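Local structure of carbohydrate oxidase (Microdochium nivale, 3RJA) at residues A232-A237 against K382-Q387; V245-G250 against L357-G362; T325-K330 against P418-G423. The protein oxidises the C1 hydroxyl of mono-, oligo- and polysaccharides to the corresponding lactones with the help of FAD, passing the electrons to molecular oxygen to give hydrogen peroxide. One frame throughout, in Å; residues are numbered along the deposited sequence.

Contact 1. Residues A232-A237 against K382-Q387; sequences AVEDYA and KLWLIQ. With ZN (zinc ion), chain F; ABL ((2R,3R,4R,5R)-4,5-dihydroxy-2-(hydroxymethyl)-6-oxopiperidin-3-yl beta-D-glucopyranoside), chain G.
Trp384 meets helix 223-239 with the edge of its indole, NE1 giving a hydrogen bond of 2.8 Å to OE1 of Glu234. On the ring side the bond is well aimed: the oxygen lies close to the indole plane, and the angle at the hydrogen is 162°. The carboxylate receives it less squarely, since NE1 sits above its plane, and the two flat groups are turned 64° against each other. Glu234 has CG opposite its backbone N (chi1 177°) and stays extended beyond it, which carries the carboxylate along the indole rim while CB packs 3.8 Å from CZ2. Farther round that rim, CG1 of Val233 touches CH2 of Trp384 at 3.8 Å. Leu383 lays CD2 over one face of the indole, and the same methyl is 4.0 Å from CB of Ala237, filling the corner between ring and helix. At the start of strand 384-392 a classic beta bulge sets Leu383 and Trp384 together opposite the single residue Leu326 of strand 318-326. Beyond the packing, OD2 of Asp235 joins Glu231 in binding a zinc ion, and NE2 of Gln387 makes a weak hydrogen bond of 3.1 Å to O1A of the substrate analogue. With an alanine in place of Trp384 the indole N-H is gone, and OE1 of Glu234 would probably be left with one donor fewer and a gap opened beside Val233 and Leu383. The Glu234 carboxylate is buried, yet Ile329 N also binds OE1, while Ser328 OG and Arg238 hold OE2, a set of partners likely to stabilise its negative charge.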
loop_
_atom_site.group_PDB
_atom_site.type_symbol
_atom_site.label_atom_id
_atom_site.label_comp_id
_atom_site.label_asym_id
_atom_site.label_seq_id
_atom_site.Cartn_x
_atom_site.Cartn_y
_atom_site.Cartn_z
ATOM N N ALA A 232 -11.406 -23.559 -4.065
ATOM C CA ALA A 232 -11.193 -23.660 -5.514
ATOM C C ALA A 232 -10.330 -22.507 -6.036
ATOM O O ALA A 232 -9.485 -22.684 -6.911
ATOM C CB ALA A 232 -12.562 -23.709 -6.265
ATOM N N VAL A 233 -10.530 -21.317 -5.486
ATOM C CA VAL A 233 -9.746 -20.162 -5.940
ATOM C C VAL A 233 -8.295 -20.331 -5.490
ATOM O O VAL A 233 -7.384 -20.032 -6.256
ATOM C CB VAL A 233 -10.345 -18.826 -5.465
ATOM C CG1 VAL A 233 -9.445 -17.627 -5.903
ATOM C CG2 VAL A 233 -11.802 -18.663 -5.996
ATOM N N GLU A 234 -8.065 -20.874 -4.289
ATOM C CA GLU A 234 -6.682 -21.034 -3.852
ATOM C C GLU A 234 -5.946 -22.021 -4.748
ATOM O O GLU A 234 -4.758 -21.791 -5.081
ATOM C CB GLU A 234 -6.528 -21.426 -2.383
ATOM C CG GLU A 234 -5.028 -21.651 -2.046
ATOM C CD GLU A 234 -4.724 -21.753 -0.560
ATOM O OE1 GLU A 234 -5.376 -21.007 0.232
ATOM O OE2 GLU A 234 -3.819 -22.568 -0.174
ATOM N N ASP A 235 -6.647 -23.089 -5.160
ATOM C CA ASP A 235 -6.058 -24.103 -6.045
ATOM C C ASP A 235 -5.605 -23.475 -7.352
ATOM O O ASP A 235 -4.475 -23.703 -7.820
ATOM C CB ASP A 235 -7.063 -25.241 -6.385
ATOM C CG ASP A 235 -7.377 -26.134 -5.195
ATOM O OD1 ASP A 235 -6.570 -26.191 -4.247
ATOM O OD2 ASP A 235 -8.438 -26.799 -5.215
ATOM N N TYR A 236 -6.525 -22.735 -7.964
ATOM C CA TYR A 236 -6.267 -22.099 -9.244
ATOM C C TYR A 236 -5.105 -21.107 -9.072
ATOM O O TYR A 236 -4.174 -21.063 -9.890
ATOM C CB TYR A 236 -7.546 -21.409 -9.745
ATOM C CG TYR A 236 -7.363 -20.645 -11.037
ATOM C CD1 TYR A 236 -7.329 -21.311 -12.283
ATOM C CD2 TYR A 236 -7.264 -19.252 -11.032
ATOM C CE1 TYR A 236 -7.173 -20.590 -13.487
ATOM C CE2 TYR A 236 -7.136 -18.529 -12.220
ATOM C CZ TYR A 236 -7.087 -19.195 -13.442
ATOM O OH TYR A 236 -6.914 -18.461 -14.601
ATOM N N ALA A 237 -5.142 -20.339 -7.987
ATOM C CA ALA A 237 -4.078 -19.368 -7.708
ATOM C C ALA A 237 -2.724 -20.091 -7.576
ATOM O O ALA A 237 -1.734 -19.722 -8.231
ATOM C CB ALA A 237 -4.404 -18.569 -6.433
ATOM N N LYS A 382 3.951 -15.647 0.604
ATOM C CA LYS A 382 2.507 -15.581 0.946
ATOM C C LYS A 382 1.659 -15.535 -0.305
ATOM O O LYS A 382 1.862 -14.676 -1.170
ATOM C CB LYS A 382 2.170 -14.367 1.828
ATOM C CG LYS A 382 3.100 -14.162 3.059
ATOM C CD LYS A 382 3.163 -15.432 3.967
ATOM C CE LYS A 382 3.669 -15.142 5.383
ATOM N NZ LYS A 382 5.108 -14.783 5.400
ATOM N N LEU A 383 0.698 -16.449 -0.386
ATOM C CA LEU A 383 -0.197 -16.546 -1.511
ATOM C C LEU A 383 -1.280 -15.473 -1.446
ATOM O O LEU A 383 -1.600 -14.834 -2.472
ATOM C CB LEU A 383 -0.842 -17.967 -1.589
ATOM C CG LEU A 383 -1.658 -18.201 -2.866
ATOM C CD1 LEU A 383 -1.498 -19.620 -3.404
ATOM C CD2 LEU A 383 -3.138 -17.870 -2.676
ATOM N N TRP A 384 -1.866 -15.306 -0.257
ATOM C CA TRP A 384 -2.962 -14.352 -0.054
ATOM C C TRP A 384 -2.499 -13.049 0.607
ATOM O O TRP A 384 -1.784 -13.072 1.608
ATOM C CB TRP A 384 -4.003 -14.962 0.903
ATOM C CG TRP A 384 -4.786 -16.126 0.328
ATOM C CD1 TRP A 384 -4.708 -17.449 0.709
ATOM C CD2 TRP A 384 -5.782 -16.063 -0.695
ATOM N NE1 TRP A 384 -5.592 -18.211 -0.023
ATOM C CE2 TRP A 384 -6.268 -17.388 -0.893
ATOM C CE3 TRP A 384 -6.302 -15.023 -1.482
ATOM C CZ2 TRP A 384 -7.248 -17.695 -1.846
ATOM C CZ3 TRP A 384 -7.291 -15.331 -2.427
ATOM C CH2 TRP A 384 -7.746 -16.659 -2.603
ATOM N N LEU A 385 -2.952 -11.929 0.073
ATOM C CA LEU A 385 -2.882 -10.628 0.738
ATOM C C LEU A 385 -4.351 -10.234 1.026
ATOM O O LEU A 385 -5.179 -10.188 0.115
ATOM C CB LEU A 385 -2.204 -9.573 -0.161
ATOM C CG LEU A 385 -2.475 -8.087 0.167
ATOM C CD1 LEU A 385 -1.974 -7.695 1.540
ATOM C CD2 LEU A 385 -1.867 -7.165 -0.843
ATOM N N ILE A 386 -4.662 -9.951 2.284
ATOM C CA ILE A 386 -6.055 -9.804 2.684
ATOM C C ILE A 386 -6.235 -8.469 3.360
ATOM O O ILE A 386 -5.485 -8.132 4.282
ATOM C CB ILE A 386 -6.493 -10.955 3.643
ATOM C CG1 ILE A 386 -6.325 -12.320 2.945
ATOM C CG2 ILE A 386 -7.932 -10.742 4.167
ATOM C CD1 ILE A 386 -6.554 -13.545 3.892
ATOM N N GLN A 387 -7.222 -7.717 2.888
ATOM C CA GLN A 387 -7.614 -6.465 3.510
ATOM C C GLN A 387 -9.005 -6.580 4.142
ATOM O O GLN A 387 -9.938 -7.134 3.526
ATOM C CB GLN A 387 -7.572 -5.299 2.503
ATOM C CG GLN A 387 -7.936 -3.953 3.189
ATOM C CD GLN A 387 -7.683 -2.719 2.347
ATOM O OE1 GLN A 387 -7.513 -1.620 2.892
ATOM N NE2 GLN A 387 -7.701 -2.876 1.004
HETATM ZN ZN ZN F . -8.630 -28.104 -3.716
HETATM C C1A ABL G . -7.360 -0.361 -0.945
HETATM O O1A ABL G . -6.199 -0.782 -0.738
HETATM C C2A ABL G . -8.264 -1.020 -2.007
HETATM O O2A ABL G . -7.423 -1.460 -3.073
HETATM C C3A ABL G . -9.376 -0.083 -2.540
HETATM O O3A ABL G . -10.319 -0.918 -3.258
HETATM C C4A ABL G . -10.100 0.556 -1.371
HETATM O O1 ABL G . -11.186 1.409 -1.816
HETATM C C5A ABL G . -9.087 1.434 -0.558
HETATM N N5 ABL G . -7.852 0.676 -0.225
HETATM C C6A ABL G . -9.668 1.913 0.797
HETATM O O6A ABL G . -9.078 3.139 1.271
HETATM C C1 ABL G . -12.550 0.897 -1.799
HETATM C C2 ABL G . -13.563 2.064 -1.691
HETATM O O2 ABL G . -13.289 2.796 -0.491
HETATM C C3 ABL G . -14.990 1.499 -1.705
HETATM O O3 ABL G . -15.964 2.540 -1.629
HETATM C C4 ABL G . -15.171 0.612 -2.978
HETATM O O4 ABL G . -16.479 0.065 -3.066
HETATM C C5 ABL G . -14.131 -0.515 -2.978
HETATM O O5 ABL G . -12.814 0.087 -2.934
HETATM C C6 ABL G . -14.280 -1.456 -4.180
HETATM O O6 ABL G . -14.268 -0.814 -5.414
#

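Contact 2. Residues V245-G250 against L357-G362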
loop_
_atom_site.group_PDB
_atom_site.type_symbol
_atom_site.label_atom_id
_atom_site.label_comp_id
_atom_site.label_asym_id
_atom_site.label_seq_id
_atom_site.Cartn_x
_atom_site.Cartn_y
_atom_site.Cartn_z
ATOM N N VAL A 245 -3.093 -13.171 -15.624
ATOM C CA VAL A 245 -4.340 -12.974 -14.885
ATOM C C VAL A 245 -4.069 -12.342 -13.522
ATOM O O VAL A 245 -3.218 -12.793 -12.768
ATOM C CB VAL A 245 -5.219 -14.246 -14.806
ATOM C CG1 VAL A 245 -4.818 -15.146 -13.641
ATOM C CG2 VAL A 245 -6.677 -13.858 -14.690
ATOM N N ASN A 246 -4.781 -11.251 -13.242
ATOM C CA ASN A 246 -4.610 -10.521 -11.973
ATOM C C ASN A 246 -5.970 -10.440 -11.348
ATOM O O ASN A 246 -6.913 -9.942 -11.998
ATOM C CB ASN A 246 -4.099 -9.090 -12.193
ATOM C CG ASN A 246 -2.851 -9.025 -13.037
ATOM O OD1 ASN A 246 -1.752 -8.828 -12.517
ATOM N ND2 ASN A 246 -3.012 -9.168 -14.342
ATOM N N PHE A 247 -6.137 -10.940 -10.130
ATOM C CA PHE A 247 -7.492 -10.856 -9.573
ATOM C C PHE A 247 -7.563 -10.962 -8.062
ATOM O O PHE A 247 -6.555 -11.271 -7.380
ATOM C CB PHE A 247 -8.439 -11.882 -10.265
ATOM C CG PHE A 247 -8.253 -13.329 -9.811
ATOM C CD1 PHE A 247 -7.169 -14.086 -10.238
ATOM C CD2 PHE A 247 -9.188 -13.925 -8.981
ATOM C CE1 PHE A 247 -7.019 -15.442 -9.844
ATOM C CE2 PHE A 247 -9.049 -15.289 -8.562
ATOM C CZ PHE A 247 -7.974 -16.031 -8.999
ATOM N N ARG A 248 -8.776 -10.756 -7.576
ATOM C CA ARG A 248 -9.103 -10.919 -6.157
ATOM C C ARG A 248 -10.565 -11.322 -5.954
ATOM O O ARG A 248 -11.386 -11.167 -6.849
ATOM C CB ARG A 248 -8.796 -9.635 -5.366
ATOM C CG ARG A 248 -9.381 -8.311 -5.930
ATOM C CD ARG A 248 -9.387 -7.233 -4.817
ATOM N NE ARG A 248 -9.493 -5.857 -5.296
ATOM C CZ ARG A 248 -8.513 -4.955 -5.206
ATOM N NH1 ARG A 248 -8.708 -3.722 -5.655
ATOM N NH2 ARG A 248 -7.340 -5.278 -4.664
ATOM N N ILE A 249 -10.873 -11.854 -4.772
ATOM C CA ILE A 249 -12.261 -11.992 -4.319
ATOM C C ILE A 249 -12.518 -10.778 -3.438
ATOM O O ILE A 249 -11.699 -10.447 -2.566
ATOM C CB ILE A 249 -12.506 -13.245 -3.448
ATOM C CG1 ILE A 249 -12.143 -14.528 -4.198
ATOM C CG2 ILE A 249 -13.975 -13.305 -2.945
ATOM C CD1 ILE A 249 -11.820 -15.720 -3.266
ATOM N N GLY A 250 -13.652 -10.115 -3.658
ATOM C CA GLY A 250 -14.039 -8.975 -2.850
ATOM C C GLY A 250 -15.520 -9.068 -2.538
ATOM O O GLY A 250 -16.275 -9.586 -3.346
ATOM N N LEU A 357 -9.664 -10.472 -0.852
ATOM C CA LEU A 357 -8.702 -11.555 -0.877
ATOM C C LEU A 357 -7.942 -11.496 -2.208
ATOM O O LEU A 357 -8.417 -12.022 -3.241
ATOM C CB LEU A 357 -9.393 -12.901 -0.690
ATOM C CG LEU A 357 -10.437 -13.098 0.437
ATOM C CD1 LEU A 357 -10.955 -14.554 0.487
ATOM C CD2 LEU A 357 -9.952 -12.715 1.812
ATOM N N ASP A 358 -6.778 -10.835 -2.147
ATOM C CA ASP A 358 -5.942 -10.625 -3.326
ATOM C C ASP A 358 -5.021 -11.806 -3.605
ATOM O O ASP A 358 -4.350 -12.303 -2.714
ATOM C CB ASP A 358 -5.134 -9.330 -3.203
ATOM C CG ASP A 358 -5.988 -8.108 -3.463
ATOM O OD1 ASP A 358 -6.754 -7.738 -2.552
ATOM O OD2 ASP A 358 -5.939 -7.553 -4.589
ATOM N N VAL A 359 -5.008 -12.240 -4.865
ATOM C CA VAL A 359 -4.112 -13.293 -5.313
ATOM C C VAL A 359 -2.703 -12.708 -5.519
ATOM O O VAL A 359 -2.350 -12.184 -6.592
ATOM C CB VAL A 359 -4.704 -14.019 -6.539
ATOM C CG1 VAL A 359 -3.717 -14.999 -7.145
ATOM C CG2 VAL A 359 -6.013 -14.746 -6.129
ATOM N N HIS A 360 -1.900 -12.831 -4.474
ATOM C CA HIS A 360 -0.609 -12.140 -4.313
ATOM C C HIS A 360 0.513 -13.060 -4.773
ATOM O O HIS A 360 1.343 -12.680 -5.583
ATOM C CB HIS A 360 -0.495 -11.748 -2.815
ATOM C CG HIS A 360 0.826 -11.179 -2.381
ATOM N ND1 HIS A 360 1.865 -11.969 -1.923
ATOM C CD2 HIS A 360 1.235 -9.900 -2.223
ATOM C CE1 HIS A 360 2.881 -11.203 -1.563
ATOM N NE2 HIS A 360 2.517 -9.943 -1.712
ATOM N N GLY A 361 0.513 -14.297 -4.282
ATOM C CA GLY A 361 1.516 -15.267 -4.665
ATOM C C GLY A 361 0.971 -16.294 -5.642
ATOM O O GLY A 361 0.013 -16.015 -6.390
ATOM N N GLY A 362 1.576 -17.486 -5.638
ATOM C CA GLY A 362 1.183 -18.523 -6.573
ATOM C C GLY A 362 2.271 -18.732 -7.610
ATOM O O GLY A 362 3.101 -17.845 -7.849
HETATM O O HOH W 1 -3.498 -11.138 -8.868
#
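Within the eight-stranded antiparallel sheet that bears much of the sugar pocket, Arg248 and Ile249 of strand 245-251 pair with Asp358 and Leu357 of strand 352-359. Ile249 and Leu357 form the hydrogen-bonded pair: Ile249 N reaches Leu357 O at 2.9 Å, and Leu357 N returns a straighter bond of 2.7 Å to Ile249 O. Arg248 and Asp358 are the non-hydrogen-bonded pair beside it. One residue on, Val359 N donates to Phe247 O at 3.1 Å, but the reciprocal bond is replaced by a water, which accepts from Phe247 N at 2.9 Å and donates to Val359 O at 2.8 Å.

On one face of the sheet Arg248 and Asp358 run side by side and point the same way. Both side chains are modelled in two conformers, so the detail of the ion pair is not certain; in one of them NH2 of Arg248 meets the syn lone pair of Asp358 OD2 at 2.7 Å, with a weaker bond to OD1. NH2 alone makes the bonds, and with the planes 77° apart the salt bridge is not the flat, two-pronged kind. The Arg248 side chain also touches the bound substrate analogue, and its nearest approach to the FAD is about 5 Å.

The opposite face is apolar. CG2 of Val359 sits over the Phe247 ring in a CH-pi contact, 3.9 Å from its centroid and 18° off the normal, while CD1 of Ile249 packs against CD1 of Leu357. Helix 223-239 covers this side through Val233, Tyr236 and Ala237.

The sheet thus separates two chemistries: an ion pair, in at least one conformer, on the pocket side, where Asp358 may help to position Arg248, and hydrocarbon packing beneath the helix.

Contact 3. Residues T325-K330 against P418-G423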
loop_
_atom_site.group_PDB
_atom_site.type_symbol
_atom_site.label_atom_id
_atom_site.label_comp_id
_atom_site.label_asym_id
_atom_site.label_seq_id
_atom_site.Cartn_x
_atom_site.Cartn_y
_atom_site.Cartn_z
ATOM N N THR A 325 -1.362 -11.558 5.587
ATOM C CA THR A 325 -0.740 -12.205 4.454
ATOM C C THR A 325 -0.632 -13.693 4.879
ATOM O O THR A 325 -0.225 -13.983 5.983
ATOM C CB THR A 325 0.634 -11.555 4.086
ATOM O OG1 THR A 325 1.578 -11.705 5.175
ATOM C CG2 THR A 325 0.472 -10.028 3.776
ATOM N N LEU A 326 -1.025 -14.626 4.016
ATOM C CA LEU A 326 -1.032 -16.046 4.415
ATOM C C LEU A 326 -0.358 -16.914 3.399
ATOM O O LEU A 326 -0.545 -16.706 2.195
ATOM C CB LEU A 326 -2.462 -16.568 4.574
ATOM C CG LEU A 326 -3.500 -15.731 5.331
ATOM C CD1 LEU A 326 -4.899 -16.370 5.083
ATOM C CD2 LEU A 326 -3.166 -15.640 6.839
ATOM N N LYS A 327 0.394 -17.916 3.884
ATOM C CA LYS A 327 0.888 -18.962 2.992
ATOM C C LYS A 327 -0.281 -19.686 2.339
ATOM O O LYS A 327 -0.234 -20.004 1.159
ATOM C CB LYS A 327 1.773 -19.974 3.740
ATOM C CG LYS A 327 3.007 -19.334 4.318
ATOM C CD LYS A 327 4.042 -20.373 4.782
ATOM C CE LYS A 327 5.270 -19.650 5.273
ATOM N NZ LYS A 327 6.030 -20.486 6.274
ATOM N N SER A 328 -1.315 -19.951 3.121
ATOM C CA SER A 328 -2.490 -20.681 2.649
ATOM C C SER A 328 -3.644 -20.363 3.537
ATOM O O SER A 328 -3.465 -20.220 4.756
ATOM C CB SER A 328 -2.278 -22.197 2.750
ATOM O OG SER A 328 -3.463 -22.878 2.318
ATOM N N ILE A 329 -4.847 -20.330 2.984
ATOM C CA ILE A 329 -6.006 -20.169 3.883
ATOM C C ILE A 329 -6.666 -21.533 4.233
ATOM O O ILE A 329 -7.588 -21.608 5.055
ATOM C CB ILE A 329 -7.048 -19.155 3.317
ATOM C CG1 ILE A 329 -7.891 -18.554 4.466
ATOM C CG2 ILE A 329 -7.885 -19.811 2.220
ATOM C CD1 ILE A 329 -8.847 -17.416 4.051
ATOM N N LYS A 330 -6.206 -22.599 3.587
ATOM C CA LYS A 330 -6.820 -23.941 3.763
ATOM C C LYS A 330 -6.867 -24.413 5.230
ATOM O O LYS A 330 -5.998 -24.085 6.045
ATOM C CB LYS A 330 -6.134 -24.991 2.868
ATOM C CG LYS A 330 -6.354 -24.749 1.383
ATOM C CD LYS A 330 -5.545 -25.733 0.542
ATOM C CE LYS A 330 -5.800 -25.497 -0.936
ATOM N NZ LYS A 330 -5.064 -26.466 -1.788
ATOM N N PRO A 418 0.024 -21.624 12.597
ATOM C CA PRO A 418 1.239 -21.301 13.351
ATOM C C PRO A 418 1.643 -19.866 12.987
ATOM O O PRO A 418 1.353 -19.424 11.872
ATOM C CB PRO A 418 2.275 -22.295 12.827
ATOM C CG PRO A 418 1.781 -22.739 11.510
ATOM C CD PRO A 418 0.268 -22.547 11.475
ATOM N N LYS A 419 2.299 -19.162 13.911
ATOM C CA LYS A 419 2.666 -17.765 13.698
ATOM C C LYS A 419 3.563 -17.581 12.478
ATOM O O LYS A 419 3.516 -16.551 11.813
ATOM C CB LYS A 419 3.297 -17.169 14.962
ATOM C CG LYS A 419 2.308 -17.050 16.144
ATOM C CD LYS A 419 2.776 -16.062 17.215
ATOM C CE LYS A 419 3.838 -16.668 18.124
ATOM N NZ LYS A 419 3.284 -17.777 18.960
ATOM N N SER A 420 4.358 -18.592 12.161
ATOM C CA SER A 420 5.251 -18.502 11.028
ATOM C C SER A 420 4.501 -18.466 9.680
ATOM O O SER A 420 5.091 -18.158 8.660
ATOM C CB SER A 420 6.206 -19.696 11.049
ATOM O OG SER A 420 5.536 -20.834 10.527
ATOM N N ASP A 421 3.219 -18.828 9.671
ATOM C CA ASP A 421 2.470 -18.936 8.408
ATOM C C ASP A 421 1.819 -17.627 7.944
ATOM O O ASP A 421 1.255 -17.557 6.851
ATOM C CB ASP A 421 1.401 -20.014 8.509
ATOM C CG ASP A 421 1.874 -21.366 7.993
ATOM O OD1 ASP A 421 3.099 -21.568 7.839
ATOM O OD2 ASP A 421 1.009 -22.229 7.734
ATOM N N TRP A 422 1.875 -16.602 8.780
ATOM C CA TRP A 422 1.113 -15.399 8.475
ATOM C C TRP A 422 1.861 -14.152 8.891
ATOM O O TRP A 422 2.665 -14.184 9.834
ATOM C CB TRP A 422 -0.292 -15.450 9.082
ATOM C CG TRP A 422 -0.360 -15.425 10.595
ATOM C CD1 TRP A 422 -0.413 -16.520 11.448
ATOM C CD2 TRP A 422 -0.402 -14.256 11.442
ATOM N NE1 TRP A 422 -0.491 -16.088 12.754
ATOM C CE2 TRP A 422 -0.477 -14.712 12.780
ATOM C CE3 TRP A 422 -0.377 -12.871 11.195
ATOM C CZ2 TRP A 422 -0.521 -13.830 13.874
ATOM C CZ3 TRP A 422 -0.424 -11.989 12.277
ATOM C CH2 TRP A 422 -0.484 -12.477 13.610
ATOM N N GLY A 423 1.582 -13.060 8.169
ATOM C CA GLY A 423 2.082 -11.749 8.540
ATOM C C GLY A 423 1.006 -10.710 8.355
ATOM O O GLY A 423 -0.139 -11.045 8.117
HETATM O O HOH W 2 -1.039 -19.728 5.902
#
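Thr325 and Gly423 make the close-fitting end of this contact, an antiparallel hydrogen-bonded pair in which Thr325 N reaches Gly423 O at 2.9 Å and Gly423 N reaches Thr325 O at 3.0 Å. OG1 of Thr325 lies over the backbone of Gly423, 3.4 Å from its C, so there is little space on this side of the glycine. Next along, Leu326 and Trp422 form the non-hydrogen-bonded pair: the CA-H of Trp422 approaches Thr325 O, and CD2 of Leu326 packs 3.7 Å from CB of Trp422. The indole itself turns off the contact. Its CG is wedged between backbone N and carbonyl carbon (chi1 66°), and the side chain touches Tyr437 and Val441 of helix 435-443.

The short strand 422-423 is an outermost strand of the eight-stranded antiparallel sheet, laid against strand 318-326 and entered from a 3-10 turn, residues 419-421. Where strand 318-326 ends, Lys327 N still donates to Asp421 O, a nearly straight bond of 3.1 Å. Past it a water bridges the two diverging segments, accepting from Ser328 N and donating to Asp421 O. Ser328 OG then accepts from Lys330 N at 3.0 Å, an ST turn; just beyond it Lys330 forms a salt bridge with Asp235 of helix 223-239.

The outer side is much looser. The extended Lys327 crosses Asp421 at about a right angle, its CD lying 3.4 Å from OD1. Across the contact NZ makes two long, weak bonds, to Asp421 OD1 in a salt bridge of 3.5 Å and to Ser420 O; the side chain also touches Asp381 of a nearby loop. These long bonds lie near the protein surface, where Ser420 is exposed and Lys327 and Asp421 are partly so, and solvent probably competes for the charges.

How the contacts relate
Followed from the N terminus, the chain leaves helix 223-239 and after a short loop enters strand 245-251, so contacts 1 and 2 open one after the other. Contact 2 closes first, when strand 352-359 returns to 245-250; contact 1 closes later, as strand 384-392 begins, and its loop encloses that of contact 2. Contact 3 starts at 325-330, inside both loops, and closes only at 418-423, thereby crossing both. Neighbouring strands of one sheet connect all three. His360 and Gly361 bind the backbone of Lys382 and Leu383, joining contacts 2 and 1, while the loop after strand 318-326 docks on helix 223-239, joining contact 1 to contact 3. Contacts 2 and 3 do not touch.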